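Local coordinates for protein putative sporulation-specific glycosylase YdhD (Bacillus subtilis subsp. subtilis str. 168, PDB 3CZ8) that probably hydrolyses glycosidic bonds of a polysaccharide during sporulation, this chain being its glycosyl hydrolase family 18 domain, at residues R96-Y104 / F133-L141; Y41-I49 / T83-N91. The protein carries 1 engineered substitution. All coordinates share one frame; numbering follows the deposited sequence. Where two conformers were deposited one is given.

Contact 1: R96-Y104 / F133-L141; sequences RTNLVNNIY and FLRQLRDRL
Arg140 and Tyr104 meet because each sends its CG anti to the backbone N: Tyr104 at chi1 -175° lays its ring across the gap between the helices, and Arg140 then bends at chi2, which sets its guanidinium flat on one face of that ring. The centres are 4.0 Å apart and the planes 21° from parallel, a stacked cation-pi contact with NH2 above the middle of the ring. The edge of the same guanidinium is used by Asn101: Arg140 NE donates to Asn101 OD1 at 3.0 Å in a nearly straight bond that lies in the carbonyl plane. Stack and bond together fix the rotation of the guanidinium, and an alanine in place of Arg140 would probably leave that face of Tyr104 without its charged cover and Asn101 OD1 without this donor.

One turn back toward the start of both segments, Val100 is a knob in a hole formed by Phe133, Gln136, Leu137 and Arg140. Its CG2 comes to 3.8 Å from Phe133 CE1, while CG1 rests against the aliphatic start of Arg140. Phe133 returns the fit, its ring set among Arg96, Leu99, Val100 and Ile103, with Leu99 CD2 3.7 Å from its CZ. Ile103 CG2 packs against Leu137 CD1 at 3.8 Å. Beside Gln136, a water donates to Thr97 OG1 and accepts from Gln136 NE2; the Thr97 hydroxyl also bonds to the carbonyl of Pro93.

The axes of the two segments come within 9.6 Å at a crossing angle of -34°; the contact joins helices 93-110 and 127-143, successive outer helices of the TIM barrel. Strand 114-118 lies between them in sequence and beneath them in space: Ile103 and Leu141 rest on its Val115, Leu137 on Ile117. Leu90 of helix 83-90 covers Phe133.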
ATOM      1  N   ARG A  96      31.178   7.933  11.283  1.00 45.05           N
ATOM      2  CA  ARG A  96      30.579   8.572  10.113  1.00 53.17           C
ATOM      3  C   ARG A  96      31.428   8.420   8.845  1.00 47.91           C
ATOM      4  O   ARG A  96      30.888   8.428   7.744  1.00 41.11           O
ATOM      5  CB  ARG A  96      30.162  10.027  10.384  1.00 57.06           C
ATOM      6  CG  ARG A  96      31.275  10.989  10.708  1.00 64.44           C
ATOM      7  CD  ARG A  96      30.721  12.384  10.949  1.00 50.95           C
ATOM      8  NE  ARG A  96      31.798  13.357  11.121  1.00 81.03           N
ATOM      9  CZ  ARG A  96      32.297  13.739  12.294  1.00 57.08           C
ATOM     10  NH1 ARG A  96      31.813  13.249  13.426  1.00 70.45           N
ATOM     11  NH2 ARG A  96      33.281  14.626  12.334  1.00 72.52           N
ATOM     12  N   THR A  97      32.741   8.251   9.015  1.00 45.70           N
ATOM     13  CA  THR A  97      33.639   7.852   7.926  1.00 42.63           C
ATOM     14  C   THR A  97      33.341   6.409   7.524  1.00 45.19           C
ATOM     15  O   THR A  97      33.250   6.096   6.334  1.00 39.59           O
ATOM     16  CB  THR A  97      35.132   7.995   8.333  1.00 44.33           C
ATOM     17  OG1 THR A  97      35.437   9.377   8.541  1.00 43.51           O
ATOM     18  CG2 THR A  97      36.060   7.460   7.254  1.00 34.26           C
ATOM     19  N   ASN A  98      33.180   5.544   8.526  1.00 47.02           N
ATOM     20  CA  ASN A  98      32.785   4.155   8.309  1.00 50.28           C
ATOM     21  C   ASN A  98      31.458   4.058   7.561  1.00 47.09           C
ATOM     22  O   ASN A  98      31.339   3.268   6.628  1.00 53.05           O
ATOM     23  CB  ASN A  98      32.713   3.392   9.640  1.00 46.62           C
ATOM     24  CG  ASN A  98      32.285   1.943   9.467  1.00 48.80           C
ATOM     25  OD1 ASN A  98      32.645   1.284   8.491  1.00 59.11           O
ATOM     26  ND2 ASN A  98      31.519   1.438  10.427  1.00 61.07           N
ATOM     27  N   LEU A  99      30.486   4.881   7.956  1.00 45.67           N
ATOM     28  CA  LEU A  99      29.181   4.937   7.289  1.00 42.01           C
ATOM     29  C   LEU A  99      29.279   5.431   5.844  1.00 39.51           C
ATOM     30  O   LEU A  99      28.656   4.851   4.951  1.00 45.31           O
ATOM     31  CB  LEU A  99      28.175   5.773   8.104  1.00 45.17           C
ATOM     32  CG  LEU A  99      26.739   5.895   7.568  1.00 36.33           C
ATOM     33  CD1 LEU A  99      26.108   4.532   7.306  1.00 35.00           C
ATOM     34  CD2 LEU A  99      25.864   6.696   8.505  1.00 34.58           C
ATOM     35  N   VAL A 100      30.070   6.482   5.624  1.00 41.72           N
ATOM     36  CA  VAL A 100      30.322   7.022   4.279  1.00 43.79           C
ATOM     37  C   VAL A 100      30.918   5.959   3.337  1.00 45.42           C
ATOM     38  O   VAL A 100      30.451   5.787   2.201  1.00 41.70           O
ATOM     39  CB  VAL A 100      31.196   8.319   4.334  1.00 37.71           C
ATOM     40  CG1 VAL A 100      31.835   8.629   2.990  1.00 45.51           C
ATOM     41  CG2 VAL A 100      30.360   9.511   4.783  1.00 33.02           C
ATOM     42  N   ASN A 101      31.916   5.227   3.832  1.00 45.89           N
ATOM     43  CA  ASN A 101      32.539   4.143   3.069  1.00 49.60           C
ATOM     44  C   ASN A 101      31.595   2.971   2.816  1.00 45.93           C
ATOM     45  O   ASN A 101      31.561   2.435   1.705  1.00 47.75           O
ATOM     46  CB  ASN A 101      33.833   3.657   3.742  1.00 46.07           C
ATOM     47  CG  ASN A 101      34.959   4.678   3.656  1.00 37.47           C
ATOM     48  OD1 ASN A 101      35.113   5.373   2.651  1.00 48.53           O
ATOM     49  ND2 ASN A 101      35.748   4.770   4.719  1.00 56.72           N
ATOM     50  N   ASN A 102      30.832   2.588   3.842  1.00 43.71           N
ATOM     51  CA  ASN A 102      29.840   1.510   3.728  1.00 40.36           C
ATOM     52  C   ASN A 102      28.715   1.808   2.750  1.00 43.23           C
ATOM     53  O   ASN A 102      28.281   0.912   2.027  1.00 38.26           O
ATOM     54  CB  ASN A 102      29.249   1.165   5.091  1.00 41.79           C
ATOM     55  CG  ASN A 102      30.233   0.451   5.988  1.00 45.31           C
ATOM     56  OD1 ASN A 102      31.181  -0.187   5.519  1.00 51.35           O
ATOM     57  ND2 ASN A 102      30.022   0.564   7.290  1.00 39.85           N
ATOM     58  N   ILE A 103      28.254   3.062   2.735  1.00 42.31           N
ATOM     59  CA  ILE A 103      27.222   3.515   1.795  1.00 39.92           C
ATOM     60  C   ILE A 103      27.745   3.443   0.357  1.00 44.32           C
ATOM     61  O   ILE A 103      27.022   3.013  -0.549  1.00 45.74           O
ATOM     62  CB  ILE A 103      26.702   4.948   2.131  1.00 39.39           C
ATOM     63  CG1 ILE A 103      25.767   4.927   3.343  1.00 33.54           C
ATOM     64  CG2 ILE A 103      25.953   5.553   0.956  1.00 25.50           C
ATOM     65  CD1 ILE A 103      25.536   6.298   3.968  1.00 27.89           C
ATOM     66  N   TYR A 104      29.001   3.848   0.161  1.00 49.21           N
ATOM     67  CA  TYR A 104      29.658   3.704  -1.140  1.00 43.28           C
ATOM     68  C   TYR A 104      29.771   2.234  -1.536  1.00 38.66           C
ATOM     69  O   TYR A 104      29.469   1.875  -2.675  1.00 38.85           O
ATOM     70  CB  TYR A 104      31.045   4.369  -1.174  1.00 51.69           C
ATOM     71  CG  TYR A 104      31.662   4.328  -2.558  1.00 44.94           C
ATOM     72  CD1 TYR A 104      32.515   3.287  -2.939  1.00 43.38           C
ATOM     73  CD2 TYR A 104      31.365   5.312  -3.500  1.00 37.06           C
ATOM     74  CE1 TYR A 104      33.058   3.233  -4.218  1.00 50.49           C
ATOM     75  CE2 TYR A 104      31.908   5.269  -4.779  1.00 49.23           C
ATOM     76  CZ  TYR A 104      32.753   4.228  -5.131  1.00 46.37           C
ATOM     77  OH  TYR A 104      33.295   4.183  -6.396  1.00 71.26           O
ATOM     78  N   PHE A 133      28.489  15.465   7.695  1.00 34.73           N
ATOM     79  CA  PHE A 133      28.379  14.069   7.258  1.00 28.16           C
ATOM     80  C   PHE A 133      27.911  13.976   5.804  1.00 28.23           C
ATOM     81  O   PHE A 133      28.427  13.169   5.030  1.00 32.36           O
ATOM     82  CB  PHE A 133      27.439  13.282   8.181  1.00 29.08           C
ATOM     83  CG  PHE A 133      26.906  12.015   7.572  1.00 25.31           C
ATOM     84  CD1 PHE A 133      27.713  10.889   7.460  1.00 34.47           C
ATOM     85  CD2 PHE A 133      25.601  11.955   7.088  1.00 37.71           C
ATOM     86  CE1 PHE A 133      27.228   9.725   6.873  1.00 32.94           C
ATOM     87  CE2 PHE A 133      25.110  10.793   6.503  1.00 28.12           C
ATOM     88  CZ  PHE A 133      25.923   9.681   6.395  1.00 31.29           C
ATOM     89  N   LEU A 134      26.932  14.806   5.452  1.00 25.79           N
ATOM     90  CA  LEU A 134      26.361  14.834   4.113  1.00 27.81           C
ATOM     91  C   LEU A 134      27.322  15.413   3.077  1.00 34.05           C
ATOM     92  O   LEU A 134      27.294  15.000   1.913  1.00 29.30           O
ATOM     93  CB  LEU A 134      25.038  15.601   4.099  1.00 21.68           C
ATOM     94  CG  LEU A 134      23.855  14.965   4.840  1.00 26.07           C
ATOM     95  CD1 LEU A 134      22.773  15.982   4.966  1.00 13.34           C
ATOM     96  CD2 LEU A 134      23.325  13.699   4.169  1.00 24.43           C
ATOM     97  N   ARG A 135      28.160  16.360   3.504  1.00 34.12           N
ATOM     98  CA  ARG A 135      29.264  16.861   2.681  1.00 38.23           C
ATOM     99  C   ARG A 135      30.300  15.768   2.427  1.00 31.49           C
ATOM    100  O   ARG A 135      30.793  15.625   1.308  1.00 35.55           O
ATOM    101  CB  ARG A 135      29.926  18.097   3.313  1.00 45.56           C
ATOM    102  CG  ARG A 135      31.232  18.539   2.628  1.00 41.33           C
ATOM    103  CD  ARG A 135      31.661  19.943   3.014  1.00 56.73           C
ATOM    104  NE  ARG A 135      31.046  20.958   2.159  1.00 81.61           N
ATOM    105  CZ  ARG A 135      30.136  21.840   2.565  1.00 76.22           C
ATOM    106  NH1 ARG A 135      29.636  22.717   1.703  1.00 48.10           N
ATOM    107  NH2 ARG A 135      29.724  21.848   3.829  1.00 60.83           N
ATOM    108  N   GLN A 136      30.619  14.996   3.462  1.00 30.24           N
ATOM    109  CA  GLN A 136      31.590  13.917   3.341  1.00 36.36           C
ATOM    110  C   GLN A 136      31.032  12.815   2.437  1.00 38.76           C
ATOM    111  O   GLN A 136      31.768  12.187   1.675  1.00 41.40           O
ATOM    112  CB  GLN A 136      31.957  13.357   4.718  1.00 29.89           C
ATOM    113  CG  GLN A 136      33.371  12.777   4.770  1.00 54.47           C
ATOM    114  CD  GLN A 136      33.602  11.812   5.920  1.00 42.71           C
ATOM    115  OE1 GLN A 136      34.112  10.711   5.715  1.00 60.71           O
ATOM    116  NE2 GLN A 136      33.232  12.217   7.133  1.00 33.31           N
ATOM    117  N   LEU A 137      29.720  12.613   2.516  1.00 44.21           N
ATOM    118  CA  LEU A 137      29.018  11.665   1.666  1.00 32.64           C
ATOM    119  C   LEU A 137      28.890  12.149   0.221  1.00 32.22           C
ATOM    120  O   LEU A 137      29.064  11.331  -0.696  1.00 29.03           O
ATOM    121  CB  LEU A 137      27.647  11.317   2.256  1.00 33.79           C
ATOM    122  CG  LEU A 137      26.853  10.192   1.591  1.00 35.84           C
ATOM    123  CD1 LEU A 137      27.610   8.857   1.619  1.00 24.71           C
ATOM    124  CD2 LEU A 137      25.487  10.059   2.247  1.00 34.12           C
ATOM    125  N   ARG A 138      28.569  13.401  -0.006  1.00 25.55           N
ATOM    126  CA  ARG A 138      28.622  13.943  -1.327  1.00 31.23           C
ATOM    127  C   ARG A 138      29.954  13.746  -2.042  1.00 40.25           C
ATOM    128  O   ARG A 138      29.975  13.310  -3.148  1.00 42.12           O
ATOM    129  CB  ARG A 138      28.170  15.378  -1.342  1.00 31.30           C
ATOM    130  CG  ARG A 138      28.617  16.152  -2.509  1.00 34.81           C
ATOM    131  CD  ARG A 138      27.836  15.841  -3.734  1.00 47.16           C
ATOM    132  NE  ARG A 138      26.829  16.839  -3.914  1.00 57.67           N
ATOM    133  CZ  ARG A 138      26.546  17.430  -5.045  1.00 52.61           C
ATOM    134  NH1 ARG A 138      25.600  18.333  -5.084  1.00 49.95           N
ATOM    135  NH2 ARG A 138      27.187  17.116  -6.122  1.00 56.38           N
ATOM    136  N   ASP A 139      31.052  14.059  -1.382  1.00 39.10           N
ATOM    137  CA  ASP A 139      32.358  13.959  -1.968  1.00 38.05           C
ATOM    138  C   ASP A 139      32.638  12.568  -2.444  1.00 36.62           C
ATOM    139  O   ASP A 139      33.089  12.395  -3.536  1.00 39.62           O
ATOM    140  CB  ASP A 139      33.435  14.356  -0.974  1.00 37.87           C
ATOM    141  CG  ASP A 139      33.523  15.818  -0.773  1.00 39.47           C
ATOM    142  OD1 ASP A 139      34.216  16.229   0.141  1.00 54.56           O
ATOM    143  OD2 ASP A 139      32.908  16.562  -1.505  1.00 54.18           O
ATOM    144  N   ARG A 140      32.366  11.596  -1.599  1.00 23.48           N
ATOM    145  CA  ARG A 140      32.550  10.207  -1.911  1.00 30.54           C
ATOM    146  C   ARG A 140      31.686   9.694  -3.026  1.00 38.84           C
ATOM    147  O   ARG A 140      32.116   8.985  -3.874  1.00 43.86           O
ATOM    148  CB  ARG A 140      32.328   9.374  -0.687  1.00 32.66           C
ATOM    149  CG  ARG A 140      32.747   7.968  -0.829  1.00 43.46           C
ATOM    150  CD  ARG A 140      34.111   7.775  -0.271  1.00 52.57           C
ATOM    151  NE  ARG A 140      34.489   6.386  -0.113  1.00 54.48           N
ATOM    152  CZ  ARG A 140      34.851   5.594  -1.099  1.00 45.61           C
ATOM    153  NH1 ARG A 140      35.168   4.360  -0.841  1.00 52.12           N
ATOM    154  NH2 ARG A 140      34.873   6.035  -2.331  1.00 37.67           N
ATOM    155  N   LEU A 141      30.450  10.089  -3.021  1.00 40.30           N
ATOM    156  CA  LEU A 141      29.470   9.577  -3.982  1.00 34.21           C
ATOM    157  C   LEU A 141      29.580  10.188  -5.362  1.00 28.57           C
ATOM    158  O   LEU A 141      29.450   9.477  -6.359  1.00 45.47           O
ATOM    159  CB  LEU A 141      28.035   9.747  -3.474  1.00 35.52           C
ATOM    160  CG  LEU A 141      27.548   8.823  -2.359  1.00 32.36           C
ATOM    161  CD1 LEU A 141      26.167   9.261  -1.960  1.00 34.26           C
ATOM    162  CD2 LEU A 141      27.551   7.359  -2.775  1.00 40.03           C
TER
HETATM  163  O   HOH W   1      34.491  11.579   9.727  1.00 43.74           O

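Contact 2: Y41-I49 / T83-N91; sequences YHIAPNGDI and TEIVHQVLN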
ATOM      1  N   TYR A  41      17.702   0.367   4.203  1.00 35.34           N
ATOM      2  CA  TYR A  41      18.814  -0.132   4.990  1.00 42.70           C
ATOM      3  C   TYR A  41      18.989   0.681   6.239  1.00 34.77           C
ATOM      4  O   TYR A  41      18.873   1.858   6.196  1.00 36.71           O
ATOM      5  CB  TYR A  41      20.105  -0.062   4.196  1.00 34.38           C
ATOM      6  CG  TYR A  41      20.219  -1.014   3.046  1.00 48.97           C
ATOM      7  CD1 TYR A  41      19.667  -0.719   1.833  1.00 33.22           C
ATOM      8  CD2 TYR A  41      20.911  -2.199   3.170  1.00 32.24           C
ATOM      9  CE1 TYR A  41      19.779  -1.549   0.814  1.00 41.17           C
ATOM     10  CE2 TYR A  41      21.030  -3.032   2.156  1.00 31.62           C
ATOM     11  CZ  TYR A  41      20.465  -2.709   0.974  1.00 49.93           C
ATOM     12  OH  TYR A  41      20.551  -3.538  -0.087  1.00 59.08           O
ATOM     13  N   HIS A  42      19.276   0.048   7.351  1.00 27.97           N
ATOM     14  CA  HIS A  42      19.450   0.783   8.566  1.00 31.62           C
ATOM     15  C   HIS A  42      20.845   0.689   9.160  1.00 47.95           C
ATOM     16  O   HIS A  42      21.593  -0.203   8.850  1.00 40.89           O
ATOM     17  CB  HIS A  42      18.370   0.444   9.594  1.00 40.33           C
ATOM     18  CG  HIS A  42      18.120  -1.017   9.742  1.00 43.85           C
ATOM     19  ND1 HIS A  42      17.308  -1.718   8.892  1.00 50.06           N
ATOM     20  CD2 HIS A  42      18.601  -1.915  10.624  1.00 45.92           C
ATOM     21  CE1 HIS A  42      17.304  -2.985   9.236  1.00 60.58           C
ATOM     22  NE2 HIS A  42      18.082  -3.130  10.285  1.00 49.44           N
ATOM     23  N   ILE A  43      21.170   1.633  10.024  1.00 45.62           N
ATOM     24  CA  ILE A  43      22.538   1.816  10.494  1.00 47.53           C
ATOM     25  C   ILE A  43      22.749   1.345  11.936  1.00 51.61           C
ATOM     26  O   ILE A  43      21.810   1.296  12.736  1.00 49.00           O
ATOM     27  CB  ILE A  43      23.008   3.295  10.323  1.00 47.30           C
ATOM     28  CG1 ILE A  43      22.257   4.239  11.273  1.00 45.21           C
ATOM     29  CG2 ILE A  43      22.824   3.741   8.877  1.00 42.52           C
ATOM     30  CD1 ILE A  43      22.844   5.636  11.366  1.00 38.83           C
ATOM     31  N   ALA A  44      23.992   0.982  12.241  1.00 49.69           N
ATOM     32  CA  ALA A  44      24.410   0.635  13.592  1.00 55.72           C
ATOM     33  C   ALA A  44      25.150   1.840  14.187  1.00 55.99           C
ATOM     34  O   ALA A  44      25.593   2.707  13.430  1.00 62.85           O
ATOM     35  CB  ALA A  44      25.302  -0.610  13.555  1.00 55.35           C
ATOM     36  N   PRO A  45      25.254   1.931  15.537  1.00 59.01           N
ATOM     37  CA  PRO A  45      25.973   3.044  16.188  1.00 54.49           C
ATOM     38  C   PRO A  45      27.437   3.245  15.764  1.00 58.47           C
ATOM     39  O   PRO A  45      27.961   4.356  15.879  1.00 56.37           O
ATOM     40  CB  PRO A  45      25.913   2.672  17.670  1.00 60.44           C
ATOM     41  CG  PRO A  45      24.696   1.842  17.793  1.00 63.10           C
ATOM     42  CD  PRO A  45      24.657   1.027  16.541  1.00 45.64           C
ATOM     43  N   ASN A  46      28.084   2.187  15.276  1.00 58.80           N
ATOM     44  CA  ASN A  46      29.460   2.282  14.798  1.00 65.07           C
ATOM     45  C   ASN A  46      29.557   2.665  13.317  1.00 70.81           C
ATOM     46  O   ASN A  46      30.654   2.785  12.761  1.00 74.40           O
ATOM     47  CB  ASN A  46      30.236   0.992  15.103  1.00 60.76           C
ATOM     48  CG  ASN A  46      29.754  -0.206  14.294  1.00 65.30           C
ATOM     49  OD1 ASN A  46      28.649  -0.219  13.753  1.00 75.38           O
ATOM     50  ND2 ASN A  46      30.593  -1.231  14.224  1.00 74.71           N
ATOM     51  N   GLY A  47      28.399   2.852  12.689  1.00 67.39           N
ATOM     52  CA  GLY A  47      28.328   3.298  11.304  1.00 55.05           C
ATOM     53  C   GLY A  47      28.180   2.177  10.298  1.00 52.73           C
ATOM     54  O   GLY A  47      28.143   2.427   9.100  1.00 54.07           O
ATOM     55  N   ASP A  48      28.101   0.937  10.775  1.00 56.34           N
ATOM     56  CA  ASP A  48      27.884  -0.205   9.885  1.00 54.36           C
ATOM     57  C   ASP A  48      26.460  -0.219   9.339  1.00 47.44           C
ATOM     58  O   ASP A  48      25.554   0.355   9.940  1.00 53.99           O
ATOM     59  CB  ASP A  48      28.182  -1.524  10.605  1.00 58.34           C
ATOM     60  CG  ASP A  48      29.667  -1.851  10.647  1.00 74.86           C
ATOM     61  OD1 ASP A  48      30.167  -2.167  11.744  1.00 82.25           O
ATOM     62  OD2 ASP A  48      30.335  -1.800   9.591  1.00 65.76           O
ATOM     63  N   ILE A  49      26.274  -0.857   8.191  1.00 47.20           N
ATOM     64  CA  ILE A  49      24.939  -1.107   7.672  1.00 48.36           C
ATOM     65  C   ILE A  49      24.482  -2.456   8.229  1.00 60.39           C
ATOM     66  O   ILE A  49      25.007  -3.509   7.847  1.00 58.49           O
ATOM     67  CB  ILE A  49      24.897  -1.037   6.129  1.00 44.52           C
ATOM     68  CG1 ILE A  49      25.213   0.396   5.669  1.00 41.57           C
ATOM     69  CG2 ILE A  49      23.524  -1.465   5.605  1.00 42.22           C
ATOM     70  CD1 ILE A  49      25.573   0.535   4.196  1.00 52.12           C
ATOM     71  N   THR A  83      16.713   8.241  17.673  1.00 49.95           N
ATOM     72  CA  THR A  83      17.337   9.542  17.930  0.50 54.58           C
ATOM     73  C   THR A  83      18.785   9.381  18.412  1.00 60.37           C
ATOM     74  O   THR A  83      19.639  10.241  18.182  1.00 66.10           O
ATOM     75  CB  THR A  83      16.517  10.302  19.011  0.50 54.92           C
ATOM     76  OG1 THR A  83      15.120  10.243  18.690  0.50 58.78           O
ATOM     77  CG2 THR A  83      16.944  11.759  19.141  0.50 60.83           C
ATOM     78  N   GLU A  84      19.042   8.269  19.102  1.00 63.71           N
ATOM     79  CA  GLU A  84      20.344   7.992  19.711  1.00 64.52           C
ATOM     80  C   GLU A  84      21.367   7.348  18.771  1.00 59.71           C
ATOM     81  O   GLU A  84      22.540   7.715  18.806  1.00 60.83           O
ATOM     82  CB  GLU A  84      20.184   7.138  20.977  1.00 66.27           C
ATOM     83  CG  GLU A  84      19.643   7.901  22.194  1.00 80.43           C
ATOM     84  CD  GLU A  84      18.118   7.984  22.244  1.00 89.92           C
ATOM     85  OE1 GLU A  84      17.600   8.739  23.093  1.00 88.26           O
ATOM     86  OE2 GLU A  84      17.433   7.299  21.446  1.00 74.70           O
ATOM     87  N   ILE A  85      20.930   6.385  17.955  1.00 58.36           N
ATOM     88  CA  ILE A  85      21.819   5.680  17.018  1.00 55.95           C
ATOM     89  C   ILE A  85      22.491   6.631  16.017  1.00 62.19           C
ATOM     90  O   ILE A  85      23.704   6.548  15.796  1.00 59.51           O
ATOM     91  CB  ILE A  85      21.099   4.500  16.294  1.00 57.51           C
ATOM     92  CG1 ILE A  85      20.937   3.316  17.255  1.00 55.69           C
ATOM     93  CG2 ILE A  85      21.854   4.060  15.037  1.00 52.95           C
ATOM     94  CD1 ILE A  85      20.526   2.012  16.600  1.00 64.57           C
ATOM     95  N   VAL A  86      21.702   7.545  15.448  1.00 52.04           N
ATOM     96  CA  VAL A  86      22.222   8.570  14.538  1.00 48.70           C
ATOM     97  C   VAL A  86      23.148   9.569  15.262  1.00 50.81           C
ATOM     98  O   VAL A  86      24.143  10.013  14.687  1.00 43.64           O
ATOM     99  CB  VAL A  86      21.081   9.271  13.709  1.00 39.87           C
ATOM    100  CG1 VAL A  86      20.159  10.107  14.590  1.00 42.47           C
ATOM    101  CG2 VAL A  86      21.652  10.108  12.567  1.00 38.40           C
ATOM    102  N   HIS A  87      22.843   9.868  16.528  1.00 54.87           N
ATOM    103  CA  HIS A  87      23.675  10.742  17.371  1.00 57.11           C
ATOM    104  C   HIS A  87      25.069  10.153  17.622  1.00 57.93           C
ATOM    105  O   HIS A  87      26.066  10.870  17.573  1.00 51.77           O
ATOM    106  CB  HIS A  87      22.968  11.034  18.700  1.00 55.49           C
ATOM    107  CG  HIS A  87      23.711  11.978  19.596  1.00 59.92           C
ATOM    108  ND1 HIS A  87      23.512  13.341  19.565  1.00 63.78           N
ATOM    109  CD2 HIS A  87      24.636  11.754  20.560  1.00 35.83           C
ATOM    110  CE1 HIS A  87      24.293  13.919  20.460  1.00 68.94           C
ATOM    111  NE2 HIS A  87      24.988  12.978  21.076  1.00 44.78           N
ATOM    112  N   GLN A  88      25.123   8.847  17.877  1.00 58.58           N
ATOM    113  CA  GLN A  88      26.379   8.138  18.118  1.00 60.73           C
ATOM    114  C   GLN A  88      27.254   8.091  16.867  1.00 59.06           C
ATOM    115  O   GLN A  88      28.481   8.066  16.964  1.00 56.11           O
ATOM    116  CB  GLN A  88      26.107   6.714  18.617  1.00 63.55           C
ATOM    117  CG  GLN A  88      25.642   6.626  20.070  1.00 68.54           C
ATOM    118  CD  GLN A  88      25.264   5.212  20.478  1.00 72.12           C
ATOM    119  OE1 GLN A  88      24.321   4.627  19.943  1.00 98.75           O
ATOM    120  NE2 GLN A  88      25.994   4.660  21.439  1.00 92.78           N
ATOM    121  N   VAL A  89      26.608   8.080  15.703  1.00 51.98           N
ATOM    122  CA  VAL A  89      27.296   8.102  14.416  1.00 47.98           C
ATOM    123  C   VAL A  89      27.843   9.502  14.116  1.00 51.81           C
ATOM    124  O   VAL A  89      29.027   9.656  13.796  1.00 44.59           O
ATOM    125  CB  VAL A  89      26.366   7.618  13.274  1.00 46.46           C
ATOM    126  CG1 VAL A  89      26.986   7.886  11.911  1.00 49.59           C
ATOM    127  CG2 VAL A  89      26.065   6.137  13.426  1.00 38.28           C
ATOM    128  N   LEU A  90      26.986  10.515  14.250  1.00 39.14           N
ATOM    129  CA  LEU A  90      27.336  11.897  13.923  1.00 44.88           C
ATOM    130  C   LEU A  90      28.405  12.517  14.835  1.00 51.44           C
ATOM    131  O   LEU A  90      29.038  13.507  14.464  1.00 54.09           O
ATOM    132  CB  LEU A  90      26.080  12.783  13.895  1.00 41.56           C
ATOM    133  CG  LEU A  90      25.063  12.550  12.765  1.00 44.69           C
ATOM    134  CD1 LEU A  90      23.893  13.515  12.875  1.00 38.67           C
ATOM    135  CD2 LEU A  90      25.702  12.641  11.381  1.00 39.59           C
ATOM    136  N   ASN A  91      28.611  11.924  16.011  1.00 54.52           N
ATOM    137  CA  ASN A  91      29.573  12.439  16.986  1.00 50.36           C
ATOM    138  C   ASN A  91      30.873  11.627  17.079  1.00 53.18           C
ATOM    139  O   ASN A  91      31.829  12.046  17.734  1.00 58.77           O
ATOM    140  CB  ASN A  91      28.915  12.595  18.359  1.00 43.85           C
ATOM    141  CG  ASN A  91      27.914  13.731  18.395  1.00 44.60           C
ATOM    142  OD1 ASN A  91      28.239  14.844  18.811  1.00 42.79           O
ATOM    143  ND2 ASN A  91      26.692  13.464  17.951  1.00 57.36           N
TER
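In this TIM-barrel domain, the loop that leaves strand 35-42 makes a type I beta turn, Ala44 to Gly47, and packs against helix 83-90, which comes after the neighbouring parallel strand 68-77 and the short strand 80-81. Ile85 is central on the helix side. Its CG2 branch, anti to the backbone N, reaches Ile43 CG1 at 3.8 Å, the two side chains lying alongside, pointing opposite ways, and also lies 3.6 Å from Ile43 O. Ile43 stretches on, so that its CD1 meets Val89 CG2 at 3.9 Å.

That methyl of Val89 faces the turn itself, 3.5 Å from Ala44 O and close to Pro45 O as well. Pro45 sits over the helix, its CG 4.1 Å from Ile85 CG1, while Gln88 runs alongside it in the same direction and brings OE1 to 3.4 Å from Pro45 CB. All of this is van der Waals packing; the turn has polar bonds of its own. Ala44 O accepts from Gly47 N, and Asn46 OD1 takes the backbone N of Asp48 at 3.2 Å from above its carbonyl plane, forming an Asx turn.

Behind Ile43 stand Ile73 of strand 68-77 and Leu99 of helix 93-110. Val86 points away from the loop and touches Asn75 and Phe119, its side chain about 8 Å from that of Glu120, the predicted proton donor, and Leu90 leans on Phe130 of helix 127-143.

How the contacts relate
Along the chain contact 2 closes before contact 1 opens, and their centres lie 13 Å apart on the same side of the chain's centre. Helix 83-90 of contact 2 leads almost directly into helix 93-110 of contact 1, and the two contacts touch. Asn98 ND2 probably donates to Asn46 O, and Asn102 ND2 to Gly47 O, so helix 93-110 grips through its asparagines the turn that packs on helix 83-90. Val89 touches helix 93-110 and Leu90 helix 127-143. The two contacts thus tie the loop after strand 35-42 to three consecutive helices, outside strands 68-77 and 114-118; the latter leads to Glu120, the predicted proton donor.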